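Local coordinates for protein carbohydrate binding family 6 (Clostridium thermocellum, PDB 5A8C) that probably hydrolyses terminal alpha-L-arabinofuranosides as a family 43 glycoside hydrolase built on a five-bladed beta-propeller, at residues 259-269 with 281-290; 300-308 with 317-325. All blocks are in the same frame, centred on the assembly; numbering follows the deposited sequence. Where two conformers were deposited one is given.

How the contacts relate
Both contacts lean on one antiparallel sheet of the propeller, in which strands 277-284 and 300-306 are neighbours, and their centres lie about 13 Å apart. Contact 1 (259-269 with 281-290) is the larger, 804 against 347 Å² of buried surface, and the more enclosed: 12 of its 18 touching residues are buried. Its chemistry is polar, with an arginine and a histidine gathering amide and carbonyl oxygens, and it reaches the calcium. Contact 2 (300-308 with 317-325) is partly buried and lays the C-terminal tail on one of the two outer strands through one aspartate and small apolar touches. Y282 of contact 1 joins them, its OH hydrogen-bonded to D304 of contact 2.

Contact 1 (259-269 with 281-290); sequences PPDNYSNNNHH and VYHNRTVAKQ. With CA (calcium ion), chain B.
R285 runs along the loop 259-269 and binds N262 and N266. Starting at its base, CB sits against D261 O at 3.2 Å and lies 3.9 Å from CD1 of Y263, at the edge of that ring. CG and CD then pass the amide oxygen and backbone carbonyl of N262, the chain extended from CG to NE. NE bonds to P295 O. Over one guanidinium face, CB of N265 stands 3.4 Å above the centre of the R285 plane. At the tip, R285 NH1 donates to N262 OD1 at 2.8 Å, in the guanidinium plane though above the acceptor's carbonyl plane, and also to N266 O. R285 NH2 meets N266 OD1 at 2.9 Å (155°) and also bonds to V296 O; NH1 reaches N266 OD1 from the same face.

The chi1 of 66° turns the H283 ring so that NE2 faces N266 O at 3.0 Å, well above the carbonyl plane, while ND1 accepts from D39 N. N266 O thus accepts from three donors, the third being N262 ND2 in a nearly straight bond (177°). H268 N and a water lie over one face of the H283 ring.

At the helix 286-291 end, R285 N donates to D261 O, and T286 OG1 to the anti lone pair of D261 OD2 at 2.7 Å. At the other end H268 NE2 binds calcium at 2.5 Å and its ND1 meets a bound Tris molecule. Donors from R285, H283, N262 and R299 satisfy the two N266 oxygens, which probably restrains the loop carrying H268, one of the calcium ligands.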
loop_
_atom_site.group_PDB
_atom_site.type_symbol
_atom_site.label_atom_id
_atom_site.label_comp_id
_atom_site.label_asym_id
_atom_site.label_seq_id
_atom_site.Cartn_x
_atom_site.Cartn_y
_atom_site.Cartn_z
ATOM N N PRO A 259 15.255 3.333 2.753
ATOM C CA PRO A 259 15.318 4.550 3.592
ATOM C C PRO A 259 16.351 4.400 4.678
ATOM O O PRO A 259 16.750 3.270 5.015
ATOM C CB PRO A 259 13.929 4.627 4.196
ATOM C CG PRO A 259 13.251 3.493 3.850
ATOM C CD PRO A 259 14.006 2.598 2.971
ATOM N N PRO A 260 16.745 5.494 5.318
ATOM C CA PRO A 260 17.576 5.373 6.523
ATOM C C PRO A 260 16.869 4.605 7.618
ATOM O O PRO A 260 15.641 4.532 7.692
ATOM C CB PRO A 260 17.841 6.833 6.920
ATOM C CG PRO A 260 16.692 7.559 6.343
ATOM C CD PRO A 260 16.335 6.864 5.049
ATOM N N ASP A 261 17.687 4.023 8.493
ATOM C CA ASP A 261 17.167 3.341 9.665
ATOM C C ASP A 261 16.146 2.273 9.329
ATOM O O ASP A 261 15.109 2.155 9.994
ATOM C CB ASP A 261 16.600 4.337 10.689
ATOM C CG ASP A 261 17.601 5.332 11.236
ATOM O OD1 ASP A 261 18.834 5.099 11.092
ATOM O OD2 ASP A 261 17.170 6.320 11.854
ATOM N N ASN A 262 16.471 1.448 8.325
ATOM C CA ASN A 262 15.575 0.405 7.902
ATOM C C ASN A 262 16.110 -0.993 8.019
ATOM O O ASN A 262 15.394 -1.954 7.650
ATOM C CB ASN A 262 14.994 0.669 6.516
ATOM C CG ASN A 262 13.709 -0.070 6.292
ATOM O OD1 ASN A 262 12.781 0.029 7.116
ATOM N ND2 ASN A 262 13.590 -0.774 5.198
ATOM N N TYR A 263 17.357 -1.185 8.452
ATOM C CA TYR A 263 17.861 -2.513 8.818
ATOM C C TYR A 263 17.793 -3.510 7.652
ATOM O O TYR A 263 17.652 -4.707 7.856
ATOM C CB TYR A 263 17.173 -3.058 10.051
ATOM C CG TYR A 263 17.362 -2.212 11.283
ATOM C CD1 TYR A 263 16.527 -1.150 11.561
ATOM C CD2 TYR A 263 18.380 -2.487 12.184
ATOM C CE1 TYR A 263 16.676 -0.380 12.713
ATOM C CE2 TYR A 263 18.562 -1.710 13.320
ATOM C CZ TYR A 263 17.671 -0.698 13.584
ATOM O OH TYR A 263 17.793 0.052 14.736
ATOM N N SER A 264 17.964 -2.999 6.426
ATOM C CA SER A 264 17.967 -3.856 5.222
ATOM C C SER A 264 16.745 -4.738 5.134
ATOM O O SER A 264 16.776 -5.836 4.598
ATOM C CB SER A 264 19.244 -4.689 5.122
ATOM O OG SER A 264 20.366 -3.811 5.108
ATOM N N ASN A 265 15.603 -4.218 5.608
ATOM C CA ASN A 265 14.372 -4.989 5.655
ATOM C C ASN A 265 13.344 -4.461 4.649
ATOM O O ASN A 265 13.692 -3.760 3.704
ATOM C CB ASN A 265 13.877 -5.086 7.092
ATOM C CG ASN A 265 13.157 -6.428 7.362
ATOM O OD1 ASN A 265 12.087 -6.760 6.760
ATOM N ND2 ASN A 265 13.686 -7.180 8.278
ATOM N N ASN A 266 12.085 -4.834 4.815
ATOM C CA ASN A 266 11.110 -4.530 3.803
ATOM C C ASN A 266 10.833 -3.047 3.652
ATOM O O ASN A 266 11.082 -2.204 4.534
ATOM C CB ASN A 266 9.842 -5.365 3.959
ATOM C CG ASN A 266 9.218 -5.284 5.329
ATOM O OD1 ASN A 266 9.292 -4.237 6.013
ATOM N ND2 ASN A 266 8.656 -6.392 5.782
ATOM N N ASN A 267 10.291 -2.724 2.479
ATOM C CA ASN A 267 10.153 -1.369 1.954
ATOM C C ASN A 267 8.789 -1.315 1.262
ATOM O O ASN A 267 8.535 -2.201 0.435
ATOM C CB ASN A 267 11.325 -1.134 0.982
ATOM C CG ASN A 267 11.642 0.299 0.619
ATOM O OD1 ASN A 267 10.938 1.251 0.965
ATOM N ND2 ASN A 267 12.762 0.458 -0.103
ATOM N N HIS A 268 7.889 -0.402 1.637
ATOM C CA HIS A 268 6.523 -0.431 1.115
ATOM C C HIS A 268 6.001 0.988 1.040
ATOM O O HIS A 268 6.187 1.771 1.952
ATOM C CB HIS A 268 5.643 -1.249 2.049
ATOM C CG HIS A 268 4.326 -1.714 1.443
ATOM N ND1 HIS A 268 4.041 -3.052 1.314
ATOM C CD2 HIS A 268 3.235 -1.051 0.971
ATOM C CE1 HIS A 268 2.820 -3.145 0.770
ATOM N NE2 HIS A 268 2.324 -1.968 0.526
ATOM N N HIS A 269 5.363 1.327 -0.054
ATOM C CA HIS A 269 5.031 2.716 -0.358
ATOM C C HIS A 269 3.635 2.925 -0.928
ATOM O O HIS A 269 2.946 1.980 -1.390
ATOM C CB HIS A 269 6.044 3.128 -1.508
ATOM C CG HIS A 269 5.691 2.478 -2.799
ATOM N ND1 HIS A 269 5.566 1.107 -2.926
ATOM C CD2 HIS A 269 5.187 3.038 -3.939
ATOM C CE1 HIS A 269 5.030 0.871 -4.120
ATOM N NE2 HIS A 269 4.842 2.014 -4.784
ATOM N N VAL A 281 4.622 8.095 0.394
ATOM C CA VAL A 281 4.514 7.652 1.769
ATOM C C VAL A 281 5.136 6.265 1.832
ATOM O O VAL A 281 4.974 5.461 0.917
ATOM C CB VAL A 281 3.067 7.690 2.272
ATOM C CG1 VAL A 281 2.574 9.129 2.450
ATOM C CG2 VAL A 281 2.097 6.877 1.517
ATOM N N TYR A 282 5.849 5.978 2.918
ATOM C CA TYR A 282 6.602 4.724 3.025
ATOM C C TYR A 282 6.813 4.417 4.461
ATOM O O TYR A 282 6.175 5.049 5.358
ATOM C CB TYR A 282 7.889 4.794 2.185
ATOM C CG TYR A 282 8.853 5.880 2.591
ATOM C CD1 TYR A 282 8.700 7.185 2.133
ATOM C CD2 TYR A 282 9.941 5.590 3.392
ATOM C CE1 TYR A 282 9.606 8.188 2.481
ATOM C CE2 TYR A 282 10.843 6.586 3.724
ATOM C CZ TYR A 282 10.696 7.856 3.235
ATOM O OH TYR A 282 11.645 8.800 3.574
ATOM N N HIS A 283 7.686 3.490 4.801
ATOM C CA HIS A 283 8.020 3.228 6.203
ATOM C C HIS A 283 9.497 3.039 6.399
ATOM O O HIS A 283 10.273 2.688 5.495
ATOM C CB HIS A 283 7.212 2.022 6.802
ATOM C CG HIS A 283 7.520 0.687 6.213
ATOM N ND1 HIS A 283 6.537 -0.108 5.690
ATOM C CD2 HIS A 283 8.706 0.009 6.161
ATOM C CE1 HIS A 283 7.123 -1.203 5.295
ATOM N NE2 HIS A 283 8.423 -1.182 5.545
ATOM N N ASN A 284 9.929 3.254 7.657
ATOM C CA ASN A 284 11.247 2.840 8.088
ATOM C C ASN A 284 11.142 2.371 9.523
ATOM O O ASN A 284 10.056 2.005 9.984
ATOM C CB ASN A 284 12.331 3.907 7.826
ATOM C CG ASN A 284 12.283 5.110 8.724
ATOM O OD1 ASN A 284 11.383 5.239 9.550
ATOM N ND2 ASN A 284 13.247 5.989 8.547
ATOM N N ARG A 285 12.281 2.278 10.204
ATOM C CA ARG A 285 12.347 1.744 11.576
ATOM C C ARG A 285 13.067 2.689 12.524
ATOM O O ARG A 285 13.717 2.262 13.453
ATOM C CB ARG A 285 12.926 0.336 11.541
ATOM C CG ARG A 285 11.999 -0.654 10.830
ATOM C CD ARG A 285 12.743 -1.804 10.152
ATOM N NE ARG A 285 11.866 -2.913 9.849
ATOM C CZ ARG A 285 11.319 -3.213 8.661
ATOM N NH1 ARG A 285 11.464 -2.440 7.590
ATOM N NH2 ARG A 285 10.632 -4.323 8.562
ATOM N N THR A 286 12.925 4.015 12.271
ATOM C CA THR A 286 13.622 4.988 13.079
ATOM C C THR A 286 13.092 5.071 14.495
ATOM O O THR A 286 13.869 5.326 15.446
ATOM C CB THR A 286 13.687 6.333 12.401
ATOM O OG1 THR A 286 14.786 7.079 12.959
ATOM C CG2 THR A 286 12.441 7.097 12.489
ATOM N N VAL A 287 11.786 4.936 14.721
ATOM C CA VAL A 287 11.245 4.966 16.073
ATOM C C VAL A 287 11.787 3.841 16.909
ATOM O O VAL A 287 12.271 4.031 18.045
ATOM C CB VAL A 287 9.703 5.037 16.074
ATOM C CG1 VAL A 287 9.147 4.950 17.507
ATOM C CG2 VAL A 287 9.195 6.273 15.342
ATOM N N ALA A 288 11.723 2.637 16.348
ATOM C CA ALA A 288 12.306 1.479 17.039
ATOM C C ALA A 288 13.790 1.696 17.299
ATOM O O ALA A 288 14.281 1.398 18.402
ATOM C CB ALA A 288 12.073 0.242 16.214
ATOM N N LYS A 289 14.539 2.210 16.323
ATOM C CA LYS A 289 15.973 2.433 16.526
ATOM C C LYS A 289 16.207 3.383 17.687
ATOM O O LYS A 289 17.046 3.119 18.571
ATOM C CB LYS A 289 16.585 3.018 15.254
ATOM C CG LYS A 289 18.067 3.298 15.399
ATOM C CD LYS A 289 18.692 3.798 14.137
ATOM C CE LYS A 289 20.160 4.183 14.269
ATOM N NZ LYS A 289 20.400 5.368 15.130
ATOM N N GLN A 290 15.505 4.495 17.727
ATOM C CA GLN A 290 15.747 5.467 18.791
ATOM C C GLN A 290 15.436 4.882 20.140
ATOM O O GLN A 290 16.109 5.235 21.103
ATOM C CB GLN A 290 14.868 6.663 18.524
ATOM C CG GLN A 290 15.188 7.512 17.301
ATOM C CD GLN A 290 16.528 7.262 16.654
ATOM O OE1 GLN A 290 16.576 6.781 15.512
ATOM N NE2 GLN A 290 17.634 7.591 17.361
HETATM CA CA CA B . 0.302 -1.223 -0.734
HETATM O O HOH W 1 18.864 7.453 13.679
HETATM O O HOH W 2 9.323 1.663 3.129
HETATM O O HOH W 3 2.052 -0.485 -2.322
HETATM O O HOH W 4 -1.184 -3.132 -0.246
HETATM O O HOH W 5 -0.403 -0.855 1.563
HETATM O O HOH W 6 0.382 -2.881 -2.524
HETATM O O HOH W 7 -1.618 -0.500 -1.929
#

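Contact 2 (300-308 with 317-325)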
loop_
_atom_site.group_PDB
_atom_site.type_symbol
_atom_site.label_atom_id
_atom_site.label_comp_id
_atom_site.label_asym_id
_atom_site.label_seq_id
_atom_site.Cartn_x
_atom_site.Cartn_y
_atom_site.Cartn_z
ATOM N N ASN A 300 7.622 2.504 11.290
ATOM C CA ASN A 300 6.886 3.771 11.377
ATOM C C ASN A 300 6.746 4.380 10.000
ATOM O O ASN A 300 7.667 4.328 9.161
ATOM C CB ASN A 300 7.531 4.752 12.357
ATOM C CG ASN A 300 8.960 5.085 11.967
ATOM O OD1 ASN A 300 9.914 4.427 12.362
ATOM N ND2 ASN A 300 9.111 6.141 11.165
ATOM N N VAL A 301 5.616 5.038 9.786
ATOM C CA VAL A 301 5.349 5.733 8.530
ATOM C C VAL A 301 6.287 6.905 8.333
ATOM O O VAL A 301 6.709 7.599 9.264
ATOM C CB VAL A 301 3.876 6.138 8.472
ATOM C CG1 VAL A 301 3.503 7.144 9.566
ATOM C CG2 VAL A 301 3.440 6.657 7.127
ATOM N N CYS A 302 6.564 7.220 7.059
ATOM C CA CYS A 302 7.365 8.323 6.572
ATOM C C CYS A 302 6.687 8.967 5.365
ATOM O O CYS A 302 5.920 8.306 4.672
ATOM C CB CYS A 302 8.777 7.865 6.190
ATOM S SG CYS A 302 9.800 7.192 7.496
ATOM N N ILE A 303 7.084 10.187 5.062
ATOM C CA ILE A 303 6.608 10.898 3.885
ATOM C C ILE A 303 7.711 11.750 3.319
ATOM O O ILE A 303 8.416 12.439 4.079
ATOM C CB ILE A 303 5.309 11.687 4.179
ATOM C CG1 ILE A 303 4.717 12.280 2.904
ATOM C CG2 ILE A 303 5.527 12.755 5.260
ATOM C CD1 ILE A 303 3.314 12.850 3.103
ATOM N N ASP A 304 7.842 11.796 1.990
ATOM C CA ASP A 304 8.751 12.686 1.303
ATOM C C ASP A 304 8.160 13.149 -0.007
ATOM O O ASP A 304 7.308 12.459 -0.577
ATOM C CB ASP A 304 10.163 12.091 1.135
ATOM C CG ASP A 304 11.045 12.354 2.394
ATOM O OD1 ASP A 304 11.252 13.556 2.713
ATOM O OD2 ASP A 304 11.500 11.379 3.040
ATOM N N GLN A 305 8.607 14.272 -0.488
ATOM C CA GLN A 305 8.167 14.764 -1.784
ATOM C C GLN A 305 8.734 13.959 -2.956
ATOM O O GLN A 305 9.868 13.453 -2.904
ATOM C CB GLN A 305 8.508 16.257 -1.940
ATOM C CG GLN A 305 7.677 16.949 -3.029
ATOM C CD GLN A 305 7.664 18.481 -2.976
ATOM O OE1 GLN A 305 8.246 19.117 -2.115
ATOM N NE2 GLN A 305 6.958 19.071 -3.917
ATOM N N MET A 306 7.943 13.882 -4.025
ATOM C CA MET A 306 8.306 13.169 -5.251
ATOM C C MET A 306 8.185 14.177 -6.399
ATOM O O MET A 306 7.227 14.959 -6.428
ATOM C CB MET A 306 7.342 12.001 -5.446
ATOM C CG MET A 306 7.754 11.012 -6.540
ATOM S SD MET A 306 6.459 9.862 -6.987
ATOM C CE MET A 306 5.614 10.792 -8.244
ATOM N N PHE A 307 9.066 14.050 -7.383
ATOM C CA PHE A 307 9.071 14.909 -8.538
ATOM C C PHE A 307 9.121 14.074 -9.806
ATOM O O PHE A 307 9.745 13.009 -9.838
ATOM C CB PHE A 307 10.324 15.825 -8.492
ATOM C CG PHE A 307 10.422 16.636 -7.242
ATOM C CD1 PHE A 307 9.652 17.758 -7.090
ATOM C CD2 PHE A 307 11.185 16.232 -6.178
ATOM C CE1 PHE A 307 9.716 18.523 -5.928
ATOM C CE2 PHE A 307 11.252 16.969 -5.010
ATOM C CZ PHE A 307 10.517 18.085 -4.896
ATOM N N TYR A 308 8.521 14.626 -10.852
ATOM C CA TYR A 308 8.604 14.043 -12.210
ATOM C C TYR A 308 9.670 14.766 -13.050
ATOM O O TYR A 308 9.821 15.975 -12.934
ATOM C CB TYR A 308 7.278 14.140 -12.961
ATOM C CG TYR A 308 6.196 13.321 -12.354
ATOM C CD1 TYR A 308 6.038 11.982 -12.692
ATOM C CD2 TYR A 308 5.283 13.856 -11.466
ATOM C CE1 TYR A 308 5.008 11.216 -12.143
ATOM C CE2 TYR A 308 4.253 13.128 -10.924
ATOM C CZ TYR A 308 4.130 11.798 -11.281
ATOM O OH TYR A 308 3.088 11.028 -10.751
ATOM N N VAL A 317 13.457 9.547 -5.196
ATOM C CA VAL A 317 13.152 10.286 -3.979
ATOM C C VAL A 317 14.349 10.307 -3.077
ATOM O O VAL A 317 15.098 9.309 -2.963
ATOM C CB VAL A 317 11.930 9.619 -3.290
ATOM C CG1 VAL A 317 11.645 10.199 -1.890
ATOM C CG2 VAL A 317 10.673 9.763 -4.159
ATOM N N VAL A 318 14.494 11.447 -2.402
ATOM C CA VAL A 318 15.552 11.664 -1.427
ATOM C C VAL A 318 14.941 11.652 -0.033
ATOM O O VAL A 318 14.245 12.594 0.365
ATOM C CB VAL A 318 16.232 12.994 -1.681
ATOM C CG1 VAL A 318 17.288 13.266 -0.644
ATOM C CG2 VAL A 318 16.847 13.005 -3.072
ATOM N N PRO A 319 15.158 10.562 0.746
ATOM C CA PRO A 319 14.598 10.555 2.079
ATOM C C PRO A 319 15.159 11.710 2.914
ATOM O O PRO A 319 16.352 12.000 2.833
ATOM C CB PRO A 319 15.022 9.180 2.616
ATOM C CG PRO A 319 15.149 8.296 1.421
ATOM C CD PRO A 319 15.713 9.236 0.374
ATOM N N THR A 320 14.318 12.311 3.731
ATOM C CA THR A 320 14.738 13.363 4.604
ATOM C C THR A 320 14.519 12.972 6.050
ATOM O O THR A 320 13.661 12.162 6.392
ATOM C CB THR A 320 13.991 14.715 4.341
ATOM O OG1 THR A 320 12.615 14.574 4.659
ATOM C CG2 THR A 320 14.191 15.246 2.933
ATOM N N VAL A 321 15.290 13.583 6.928
ATOM C CA VAL A 321 15.262 13.233 8.351
ATOM C C VAL A 321 15.102 14.479 9.235
ATOM O O VAL A 321 15.287 14.397 10.445
ATOM C CB VAL A 321 16.500 12.391 8.761
ATOM C CG1 VAL A 321 16.505 11.094 7.953
ATOM C CG2 VAL A 321 17.792 13.165 8.607
ATOM N N ASP A 322 14.694 15.620 8.652
ATOM C CA ASP A 322 14.451 16.811 9.432
ATOM C C ASP A 322 13.092 17.442 9.098
ATOM O O ASP A 322 12.869 18.643 9.337
ATOM C CB ASP A 322 15.629 17.805 9.275
ATOM C CG ASP A 322 16.945 17.265 9.853
ATOM O OD1 ASP A 322 17.030 17.138 11.112
ATOM O OD2 ASP A 322 17.898 16.977 9.060
ATOM N N GLY A 323 12.172 16.629 8.603
ATOM C CA GLY A 323 10.820 17.091 8.308
ATOM C C GLY A 323 10.655 17.528 6.875
ATOM O O GLY A 323 11.641 17.934 6.225
ATOM N N LEU A 324 9.428 17.490 6.365
ATOM C CA LEU A 324 9.188 18.048 5.020
ATOM C C LEU A 324 9.645 19.507 4.963
ATOM O O LEU A 324 9.520 20.273 5.936
ATOM C CB LEU A 324 7.711 18.049 4.663
ATOM C CG LEU A 324 7.145 16.658 4.304
ATOM C CD1 LEU A 324 5.640 16.751 4.197
ATOM C CD2 LEU A 324 7.733 16.057 3.020
ATOM N N LYS A 325 10.203 19.933 3.831
ATOM C CA LYS A 325 10.493 21.342 3.566
ATOM C C LYS A 325 9.252 22.130 3.053
ATOM O O LYS A 325 9.337 23.333 2.728
ATOM C CB LYS A 325 11.589 21.413 2.548
HETATM O O HOH W 8 11.201 10.878 5.860
HETATM O O HOH W 9 12.582 13.654 -3.032
#
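D304 and T320 carry the polar core of this contact, which lays the C-terminal tail alongside strand 300-306, an edge strand of a three-stranded antiparallel sheet in the five-bladed beta-propeller. The nearest CA pairs, D304 with P319 and M306 with V317, show the tail running in the opposite sense. It has no regular secondary structure here, and no backbone-to-backbone hydrogen bond joins the two segments; a carboxylate and two waters make the polar links.

The tight part centres on D304, whose CB points toward the tail. D304 OD1 accepts from T320 OG1 at 2.6 Å on its syn lone pair. That hydroxyl lies between the backbone N and the carbonyl carbon of T320 (chi1 66°), which lets side chain and backbone N-H of one residue reach the same carboxylate. T320 N to D304 OD2 is 3.0 Å with an angle of 160° at the hydrogen, but it comes from above the carboxylate plane, 39° out of it. One water donates to both D304 OD2 and T320 O, and OD2 also shares the hydrogen bond with Y282 OH. Held by these four partners, the carboxylate should be restrained in its rotation and probably remains charged.

Apolar groups complete the packed portion. CG1 of V317 lies 3.9 Å from CB of D304, and its CG2 meets CG of M306 at 4.0 Å, while V317 continues onto I255 and L256 of strand 250-256. CG2 of I303 and CD1 of L324 approach at about a right angle, 4.1 Å apart, and CD2 of L324 rests 3.9 Å from CA of D304.

The loose side lies by exposed V318 and partly exposed Q305, where water replaces direct bonding: one molecule donates to Q305 O at 2.7 Å and accepts from V318 N at 3.0 Å.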